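Local coordinates for protein sugar phosphate isomerase/epimerase (Parabacteroides distasonis, PDB 3OBE) that probably acts as a sugar isomerase or epimerase built on the xylose isomerase-like TIM barrel, its precise substrate being unknown, at residues A[28-33]-A[286-291]; A[218-223]-A[255-260]; A[243-248]-A[261-266]. One frame throughout, in Å; residues are numbered along the deposited sequence.

The three contacts sample the eight-stranded parallel sheet of a TIM barrel and the helices around it. Interaction 1 joins the first and last parts of the fold: residues 28-33 follow strand 24-26, residues 286-291 open the last helix, 287-300, and all four segments of interactions 2 and 3 lie between them in the chain. Interactions 2 and 3 adjoin, their centres about 6 Å apart, and share helix 259-269; their segments alternate, in the order 218-223, 243-248, 255-260, 261-266. The centre of interaction 1 lies about 20 Å from each of theirs. Interaction 3 packs a strand on its following helix and interaction 2 sets the neighbouring helix against the loop before it, while interaction 1 unites chain-distant parts.

Interaction 1. Residues A[28-33]-A[286-291]; sequences YSLGQE and TQFEGV
Glu33 reaches across to the start of helix 287-300 and grips two of its backbone N-H groups with one carboxylate. Gln287 N donates to Glu33 OE2 at 2.9 Å and Phe288 N donates to Glu33 OE1 at 2.9 Å, both on the syn side, though the Phe288 donor stands 33° out of the carboxylate plane. The Glu33 chain is extended beyond CG, which carries the charge over to these first-turn amides; its negative charge would be expected to interact well with the positive end of the helix dipole. The helix is also capped from within, since Thr286 OG1 accepts from Glu289 N at 3.0 Å.

Leu30 supplies the apolar counterpart. Its CD2 methyl sits over one face of the Phe288 ring, 3.9 Å from the centroid and only 10° off the normal, a CH-pi contact, while CD1 of the same leucine reaches CZ of that ring. The CD2 methyl also meets Val291 CG2 at 3.8 Å, so one branch is wedged between two side chains about a helical turn apart. Leu45 of helix 38-48 touches Leu30, Phe288 and Val291 and extends this cluster.

Gln287 turns back through a bend at chi2 (-60°), and its NE2 donates to Ser29 O at 2.8 Å. NE2 lies in the plane of the Ser29 carbonyl, and Ser29 O in turn lies in the amide plane of Gln287. Both ends of the amide are used further: NE2 also bonds Glu279 O, and OE1 accepts from Asp281 N and Trp249 NE1, which together fix the rotation of the group. A side-chain carboxylate on the N-terminal amides, beside an apolar patch, here ties the segment after the first barrel strand to the last helix, a closure between the early and late parts of a TIM barrel.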
loop_
_atom_site.group_PDB
_atom_site.type_symbol
_atom_site.label_atom_id
_atom_site.label_comp_id
_atom_site.label_asym_id
_atom_site.label_seq_id
_atom_site.Cartn_x
_atom_site.Cartn_y
_atom_site.Cartn_z
ATOM N N TYR A 28 -4.407 8.032 -4.662
ATOM C CA TYR A 28 -4.959 8.929 -3.680
ATOM C C TYR A 28 -4.059 10.177 -3.512
ATOM O O TYR A 28 -4.558 11.254 -3.199
ATOM C CB TYR A 28 -5.120 8.208 -2.368
ATOM C CG TYR A 28 -5.889 8.996 -1.329
ATOM C CD1 TYR A 28 -7.249 9.218 -1.464
ATOM C CD2 TYR A 28 -5.214 9.541 -0.227
ATOM C CE1 TYR A 28 -7.951 9.938 -0.503
ATOM C CE2 TYR A 28 -5.908 10.266 0.729
ATOM C CZ TYR A 28 -7.251 10.463 0.576
ATOM O OH TYR A 28 -7.930 11.167 1.542
ATOM N N SER A 29 -2.771 10.033 -3.829
ATOM C CA SER A 29 -1.827 11.162 -3.805
ATOM C C SER A 29 -2.251 12.345 -4.648
ATOM O O SER A 29 -1.856 13.457 -4.340
ATOM C CB SER A 29 -0.441 10.722 -4.317
ATOM O OG SER A 29 0.053 9.644 -3.540
ATOM N N LEU A 30 -3.004 12.111 -5.725
ATOM C CA LEU A 30 -3.260 13.146 -6.707
ATOM C C LEU A 30 -4.630 13.771 -6.479
ATOM O O LEU A 30 -4.921 14.829 -7.021
ATOM C CB LEU A 30 -3.189 12.551 -8.104
ATOM C CG LEU A 30 -1.765 12.185 -8.519
ATOM C CD1 LEU A 30 -1.779 11.410 -9.848
ATOM C CD2 LEU A 30 -0.964 13.515 -8.703
ATOM N N GLY A 31 -5.440 13.095 -5.652
ATOM C CA GLY A 31 -6.888 13.317 -5.531
ATOM C C GLY A 31 -7.566 13.723 -6.806
ATOM O O GLY A 31 -7.525 13.019 -7.860
ATOM N N GLN A 32 -8.108 14.935 -6.755
ATOM C CA GLN A 32 -8.943 15.437 -7.827
ATOM C C GLN A 32 -8.111 15.818 -9.036
ATOM O O GLN A 32 -8.653 15.941 -10.120
ATOM C CB GLN A 32 -9.809 16.621 -7.326
ATOM C CG GLN A 32 -10.940 16.161 -6.414
ATOM C CD GLN A 32 -11.967 15.303 -7.158
ATOM O OE1 GLN A 32 -12.294 15.561 -8.328
ATOM N NE2 GLN A 32 -12.449 14.258 -6.494
ATOM N N GLU A 33 -6.788 15.987 -8.872
ATOM C CA GLU A 33 -5.991 16.438 -10.021
ATOM C C GLU A 33 -5.972 15.381 -11.115
ATOM O O GLU A 33 -5.932 15.732 -12.298
ATOM C CB GLU A 33 -4.557 16.785 -9.643
ATOM C CG GLU A 33 -4.462 17.882 -8.639
ATOM C CD GLU A 33 -3.040 18.224 -8.228
ATOM O OE1 GLU A 33 -2.090 18.008 -9.041
ATOM O OE2 GLU A 33 -2.910 18.758 -7.093
ATOM N N THR A 286 1.095 21.840 -6.629
ATOM C CA THR A 286 0.224 20.750 -7.054
ATOM C C THR A 286 0.757 19.405 -6.594
ATOM O O THR A 286 1.968 19.182 -6.499
ATOM C CB THR A 286 0.046 20.716 -8.598
ATOM O OG1 THR A 286 1.300 20.431 -9.245
ATOM C CG2 THR A 286 -0.501 22.006 -9.122
ATOM N N GLN A 287 -0.158 18.455 -6.391
ATOM C CA GLN A 287 0.259 17.078 -6.165
ATOM C C GLN A 287 0.993 16.523 -7.362
ATOM O O GLN A 287 1.965 15.776 -7.174
ATOM C CB GLN A 287 -0.939 16.205 -5.789
ATOM C CG GLN A 287 -1.564 16.609 -4.442
ATOM C CD GLN A 287 -0.573 16.497 -3.311
ATOM O OE1 GLN A 287 -0.004 17.495 -2.881
ATOM N NE2 GLN A 287 -0.356 15.291 -2.821
ATOM N N PHE A 288 0.577 16.893 -8.575
ATOM C CA PHE A 288 1.321 16.402 -9.768
ATOM C C PHE A 288 2.780 16.759 -9.697
ATOM O O PHE A 288 3.623 15.936 -10.018
ATOM C CB PHE A 288 0.723 16.857 -11.085
ATOM C CG PHE A 288 -0.076 15.795 -11.753
ATOM C CD1 PHE A 288 0.550 14.696 -12.301
ATOM C CD2 PHE A 288 -1.451 15.872 -11.806
ATOM C CE1 PHE A 288 -0.185 13.709 -12.920
ATOM C CE2 PHE A 288 -2.193 14.858 -12.415
ATOM C CZ PHE A 288 -1.534 13.792 -12.974
ATOM N N GLU A 289 3.088 17.990 -9.309
ATOM C CA GLU A 289 4.486 18.392 -9.176
ATOM C C GLU A 289 5.255 17.500 -8.252
ATOM O O GLU A 289 6.334 17.031 -8.585
ATOM C CB GLU A 289 4.611 19.845 -8.739
ATOM C CG GLU A 289 6.107 20.243 -8.646
ATOM C CD GLU A 289 6.362 21.622 -8.128
ATOM O OE1 GLU A 289 5.394 22.383 -7.915
ATOM O OE2 GLU A 289 7.580 21.903 -7.878
ATOM N N GLY A 290 4.694 17.246 -7.082
ATOM C CA GLY A 290 5.371 16.417 -6.061
ATOM C C GLY A 290 5.544 14.990 -6.529
ATOM O O GLY A 290 6.608 14.398 -6.355
ATOM N N VAL A 291 4.542 14.510 -7.255
ATOM C CA VAL A 291 4.571 13.154 -7.801
ATOM C C VAL A 291 5.612 13.045 -8.927
ATOM O O VAL A 291 6.363 12.089 -9.001
ATOM C CB VAL A 291 3.135 12.755 -8.251
ATOM C CG1 VAL A 291 3.174 11.639 -9.213
ATOM C CG2 VAL A 291 2.275 12.461 -6.972
#

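Interaction 2. Residues A[218-223]-A[255-260]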
loop_
_atom_site.group_PDB
_atom_site.type_symbol
_atom_site.label_atom_id
_atom_site.label_comp_id
_atom_site.label_asym_id
_atom_site.label_seq_id
_atom_site.Cartn_x
_atom_site.Cartn_y
_atom_site.Cartn_z
ATOM N N ASP A 218 4.929 0.782 5.378
ATOM C CA ASP A 218 5.054 2.255 5.212
ATOM C C ASP A 218 6.303 2.738 5.919
ATOM O O ASP A 218 6.348 2.817 7.138
ATOM C CB ASP A 218 3.854 3.049 5.661
ATOM C CG ASP A 218 3.844 4.403 4.973
ATOM O OD1 ASP A 218 4.813 5.165 5.267
ATOM O OD2 ASP A 218 2.951 4.659 4.116
ATOM N N VAL A 219 7.362 2.974 5.137
ATOM C CA VAL A 219 8.639 3.290 5.738
ATOM C C VAL A 219 8.578 4.641 6.452
ATOM O O VAL A 219 9.230 4.846 7.491
ATOM C CB VAL A 219 9.790 3.199 4.725
ATOM C CG1 VAL A 219 9.925 1.763 4.265
ATOM C CG2 VAL A 219 9.599 4.193 3.541
ATOM N N TYR A 220 7.801 5.576 5.912
ATOM C CA TYR A 220 7.694 6.916 6.516
ATOM C C TYR A 220 6.931 6.864 7.824
ATOM O O TYR A 220 7.380 7.406 8.809
ATOM C CB TYR A 220 6.977 7.871 5.586
ATOM C CG TYR A 220 6.742 9.233 6.144
ATOM C CD1 TYR A 220 7.769 10.219 6.152
ATOM C CD2 TYR A 220 5.492 9.594 6.652
ATOM C CE1 TYR A 220 7.493 11.524 6.635
ATOM C CE2 TYR A 220 5.261 10.866 7.133
ATOM C CZ TYR A 220 6.247 11.812 7.115
ATOM O OH TYR A 220 6.004 13.065 7.591
ATOM N N TRP A 221 5.769 6.219 7.834
ATOM C CA TRP A 221 4.980 6.230 9.068
ATOM C C TRP A 221 5.671 5.356 10.135
ATOM O O TRP A 221 5.486 5.596 11.333
ATOM C CB TRP A 221 3.543 5.770 8.808
ATOM C CG TRP A 221 2.743 6.761 7.979
ATOM C CD1 TRP A 221 2.170 6.520 6.757
ATOM C CD2 TRP A 221 2.436 8.133 8.287
ATOM N NE1 TRP A 221 1.513 7.626 6.310
ATOM C CE2 TRP A 221 1.657 8.639 7.217
ATOM C CE3 TRP A 221 2.714 8.977 9.368
ATOM C CZ2 TRP A 221 1.200 9.958 7.186
ATOM C CZ3 TRP A 221 2.253 10.275 9.322
ATOM C CH2 TRP A 221 1.511 10.756 8.238
ATOM N N ALA A 222 6.528 4.428 9.721
ATOM C CA ALA A 222 7.371 3.701 10.673
ATOM C C ALA A 222 8.384 4.661 11.336
ATOM O O ALA A 222 8.461 4.740 12.572
ATOM C CB ALA A 222 8.100 2.555 9.979
ATOM N N VAL A 223 9.088 5.461 10.523
ATOM C CA VAL A 223 9.985 6.510 11.102
ATOM C C VAL A 223 9.235 7.501 12.013
ATOM O O VAL A 223 9.736 7.853 13.101
ATOM C CB VAL A 223 10.786 7.235 10.011
ATOM C CG1 VAL A 223 11.575 8.409 10.634
ATOM C CG2 VAL A 223 11.732 6.211 9.273
ATOM N N GLY A 255 15.186 15.953 5.459
ATOM C CA GLY A 255 16.230 15.421 6.317
ATOM C C GLY A 255 15.935 14.064 6.933
ATOM O O GLY A 255 16.771 13.550 7.658
HETATM N N MSE A 256 14.781 13.408 6.684
HETATM C CA MSE A 256 14.303 12.300 7.593
HETATM C C MSE A 256 14.573 10.758 7.380
HETATM O O MSE A 256 14.778 10.062 8.372
HETATM C CB MSE A 256 12.797 12.490 7.875
HETATM C CG MSE A 256 12.415 13.916 8.224
HETATM SE SE MSE A 256 10.473 14.037 8.504
HETATM C CE MSE A 256 10.486 12.487 9.563
HETATM N N MSE A 257 14.540 10.200 6.164
HETATM C CA MSE A 257 14.510 8.930 5.436
HETATM C C MSE A 257 15.875 8.665 4.785
HETATM O O MSE A 257 16.465 9.557 4.173
HETATM C CB MSE A 257 13.386 8.932 4.365
HETATM C CG MSE A 257 12.043 9.482 4.820
HETATM SE SE MSE A 257 11.418 8.464 6.314
HETATM C CE MSE A 257 11.457 6.644 5.608
ATOM N N ASN A 258 16.336 7.428 4.932
ATOM C CA ASN A 258 17.539 6.950 4.263
ATOM C C ASN A 258 17.108 5.964 3.174
ATOM O O ASN A 258 17.083 4.748 3.377
ATOM C CB ASN A 258 18.471 6.295 5.274
ATOM C CG ASN A 258 19.878 6.096 4.684
ATOM O OD1 ASN A 258 19.996 5.787 3.498
ATOM N ND2 ASN A 258 20.892 6.207 5.500
ATOM N N PHE A 259 16.710 6.505 2.036
ATOM C CA PHE A 259 16.230 5.691 0.929
ATOM C C PHE A 259 17.322 4.775 0.389
ATOM O O PHE A 259 17.021 3.645 0.039
ATOM C CB PHE A 259 15.543 6.552 -0.133
ATOM C CG PHE A 259 14.200 7.053 0.323
ATOM C CD1 PHE A 259 13.202 6.132 0.623
ATOM C CD2 PHE A 259 13.958 8.391 0.526
ATOM C CE1 PHE A 259 11.969 6.522 1.097
ATOM C CE2 PHE A 259 12.691 8.783 1.011
ATOM C CZ PHE A 259 11.727 7.849 1.250
ATOM N N PRO A 260 18.600 5.211 0.387
ATOM C CA PRO A 260 19.615 4.247 -0.081
ATOM C C PRO A 260 19.603 2.975 0.749
ATOM O O PRO A 260 19.624 1.885 0.212
ATOM C CB PRO A 260 20.906 5.030 0.051
ATOM C CG PRO A 260 20.513 6.421 -0.274
ATOM C CD PRO A 260 19.169 6.575 0.441
#
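This is an apolar contact at the C-terminal ends of the TIM barrel strands, in which the selenomethionine Met257, in the loop leading into helix 259-269, lies against helix 219-224, which directly follows strand 213-218. Met257 is bent at both chi2 (-58°) and chi3 (-55°), and this hooked shape brings its terminal methyl back to the first turn of the neighbouring helix. There CE rests 3.7 Å from Val219 CG2 and equally close to Val223 CG2, touching two side chains one helical turn apart. Met257 and Val223 run past each other in opposite directions, with selenium beside Val223 CB and CG2.

Tyr220 closes another side of the contact. Selenium of Met257 stands 5.3 Å from the centroid of the tyrosine ring and 71° off its normal, an oblique Met-aromatic contact whose nearest ring atom is Tyr220 CD1. The second selenomethionine, Met256, adds a looser touch, its CE 4.3 Å from Tyr220 CE1 in the conformer given. The phenol has further partners in the loop after strand 240-245: its OH is probably hydrogen-bonded to Arg248 NH1, and its ring forms a cation-pi pair with Lys246.

Toward the barrel wall, Val219 CG2 also meets Phe259 CE1, and Val219 and Phe259 both touch Ile245 of strand 240-245, which joins this contact to the layer between sheet and helices. The closest approach is made to the backbone: the methyl CE of Met257 lies 3.4 Å from Val219 O.

Interaction 3. Residues A[243-248]-A[261-266]; sequences LHIKDR and NIFKKA
Leu243 on strand 240-245 directs its side chain at helix 259-269, and its CD1 branch does the touching. That methyl settles between Ile262 CG2, 3.9 Å away, and Ala266 CB, 4.0 Å away, two residues one helical turn apart on the face turned to the sheet. Val230 of helix 229-235 also touches Ile262, and Met233 touches Ala266, so a second helix borders this patch.

Two residues on, Ile245 faces the helix again. CG1 lies anti to the carbonyl carbon and the chain bends again at chi2 (-66°), which carries CD1 to CZ of Phe263, 3.9 Å away. The methyl approaches the ring obliquely, and the two side chains come from opposite directions; Ile245 CG1 lies close to the same ring atom, at 4.0 Å from Phe263 CZ. CD1 also reaches Ile262 CG2 more loosely.

Further along, the segment turns polar, with Lys246 NZ donating to Asp247 O. Strand 243-245 and helix 261-266 run nearly antiparallel, at 160°, with axes 11.5 Å apart. Alternate strand residues packed against the returning helix make up the first half of a beta-alpha-beta unit completed by strand 273-276, as in the (beta-alpha)8 TIM barrel.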
loop_
_atom_site.group_PDB
_atom_site.type_symbol
_atom_site.label_atom_id
_atom_site.label_comp_id
_atom_site.label_asym_id
_atom_site.label_seq_id
_atom_site.Cartn_x
_atom_site.Cartn_y
_atom_site.Cartn_z
ATOM N N LEU A 243 6.429 -2.034 -0.309
ATOM C CA LEU A 243 6.602 -0.840 0.478
ATOM C C LEU A 243 5.656 0.238 -0.014
ATOM O O LEU A 243 5.333 0.300 -1.221
ATOM C CB LEU A 243 8.008 -0.265 0.360
ATOM C CG LEU A 243 9.194 -1.200 0.681
ATOM C CD1 LEU A 243 10.581 -0.530 0.430
ATOM C CD2 LEU A 243 9.060 -1.761 2.109
ATOM N N HIS A 244 5.308 1.131 0.908
ATOM C CA HIS A 244 4.952 2.491 0.536
ATOM C C HIS A 244 6.177 3.366 0.711
ATOM O O HIS A 244 6.837 3.325 1.773
ATOM C CB HIS A 244 3.807 3.041 1.355
ATOM C CG HIS A 244 2.506 2.971 0.635
ATOM N ND1 HIS A 244 1.509 3.908 0.781
ATOM C CD2 HIS A 244 2.026 2.041 -0.225
ATOM C CE1 HIS A 244 0.474 3.578 0.032
ATOM N NE2 HIS A 244 0.744 2.434 -0.577
ATOM N N ILE A 245 6.491 4.118 -0.342
ATOM C CA ILE A 245 7.589 5.065 -0.347
ATOM C C ILE A 245 6.974 6.449 -0.206
ATOM O O ILE A 245 6.239 6.929 -1.097
ATOM C CB ILE A 245 8.470 4.930 -1.628
ATOM C CG1 ILE A 245 9.181 3.559 -1.632
ATOM C CG2 ILE A 245 9.460 6.112 -1.780
ATOM C CD1 ILE A 245 10.245 3.397 -0.473
ATOM N N LYS A 246 7.234 7.040 0.959
ATOM C CA LYS A 246 6.652 8.284 1.392
ATOM C C LYS A 246 7.717 9.080 2.144
ATOM O O LYS A 246 8.640 8.506 2.737
ATOM C CB LYS A 246 5.416 8.046 2.279
ATOM C CG LYS A 246 4.736 9.399 2.661
ATOM C CD LYS A 246 3.507 9.240 3.439
ATOM C CE LYS A 246 2.905 10.587 3.751
ATOM N NZ LYS A 246 3.881 11.596 4.297
ATOM N N ASP A 247 7.625 10.396 2.058
ATOM C CA ASP A 247 8.552 11.304 2.729
ATOM C C ASP A 247 7.696 12.460 3.243
ATOM O O ASP A 247 6.474 12.356 3.245
ATOM C CB ASP A 247 9.617 11.735 1.721
ATOM C CG ASP A 247 10.917 12.188 2.349
ATOM O OD1 ASP A 247 10.886 12.720 3.481
ATOM O OD2 ASP A 247 11.996 12.071 1.650
ATOM N N ARG A 248 8.296 13.574 3.657
ATOM C CA ARG A 248 7.495 14.732 4.071
ATOM C C ARG A 248 6.590 15.159 2.904
ATOM O O ARG A 248 5.393 15.366 3.059
ATOM C CB ARG A 248 8.401 15.855 4.458
ATOM C CG ARG A 248 9.322 15.488 5.623
ATOM C CD ARG A 248 8.485 15.210 6.896
ATOM N NE ARG A 248 8.131 16.443 7.575
ATOM C CZ ARG A 248 7.376 16.501 8.669
ATOM N NH1 ARG A 248 6.860 15.399 9.187
ATOM N NH2 ARG A 248 7.111 17.660 9.230
ATOM N N ASN A 261 19.478 3.100 2.073
ATOM C CA ASN A 261 19.414 1.899 2.915
ATOM C C ASN A 261 18.124 1.127 2.845
ATOM O O ASN A 261 18.150 -0.093 2.938
ATOM C CB ASN A 261 19.715 2.225 4.361
ATOM C CG ASN A 261 21.179 2.509 4.606
ATOM O OD1 ASN A 261 22.091 2.222 3.789
ATOM N ND2 ASN A 261 21.442 3.087 5.767
ATOM N N ILE A 262 16.994 1.833 2.733
ATOM C CA ILE A 262 15.686 1.200 2.590
ATOM C C ILE A 262 15.627 0.355 1.327
ATOM O O ILE A 262 15.239 -0.827 1.378
ATOM C CB ILE A 262 14.563 2.243 2.641
ATOM C CG1 ILE A 262 14.435 2.785 4.071
ATOM C CG2 ILE A 262 13.235 1.693 2.115
ATOM C CD1 ILE A 262 13.643 4.065 4.186
ATOM N N PHE A 263 16.084 0.929 0.225
ATOM C CA PHE A 263 16.103 0.195 -1.042
ATOM C C PHE A 263 17.113 -0.945 -1.051
ATOM O O PHE A 263 16.782 -2.030 -1.488
ATOM C CB PHE A 263 16.318 1.154 -2.204
ATOM C CG PHE A 263 15.051 1.784 -2.673
ATOM C CD1 PHE A 263 14.168 1.119 -3.505
ATOM C CD2 PHE A 263 14.716 3.055 -2.242
ATOM C CE1 PHE A 263 12.989 1.712 -3.864
ATOM C CE2 PHE A 263 13.581 3.621 -2.617
ATOM C CZ PHE A 263 12.702 2.968 -3.421
ATOM N N LYS A 264 18.299 -0.745 -0.492
ATOM C CA LYS A 264 19.260 -1.834 -0.350
ATOM C C LYS A 264 18.644 -3.020 0.395
ATOM O O LYS A 264 18.745 -4.151 -0.076
ATOM C CB LYS A 264 20.533 -1.334 0.364
ATOM C CG LYS A 264 21.614 -2.372 0.542
ATOM C CD LYS A 264 22.777 -1.778 1.414
ATOM N N LYS A 265 17.962 -2.762 1.516
ATOM C CA LYS A 265 17.378 -3.845 2.282
ATOM C C LYS A 265 16.194 -4.466 1.524
ATOM O O LYS A 265 15.994 -5.683 1.571
ATOM C CB LYS A 265 16.886 -3.360 3.641
ATOM C CG LYS A 265 16.427 -4.505 4.561
ATOM C CD LYS A 265 17.503 -5.569 4.823
ATOM C CE LYS A 265 18.671 -5.020 5.647
ATOM N NZ LYS A 265 19.715 -6.002 5.959
ATOM N N ALA A 266 15.431 -3.623 0.825
ATOM C CA ALA A 266 14.268 -4.091 0.059
ATOM C C ALA A 266 14.683 -5.136 -0.948
ATOM O O ALA A 266 14.009 -6.174 -1.097
ATOM C CB ALA A 266 13.579 -2.902 -0.674
#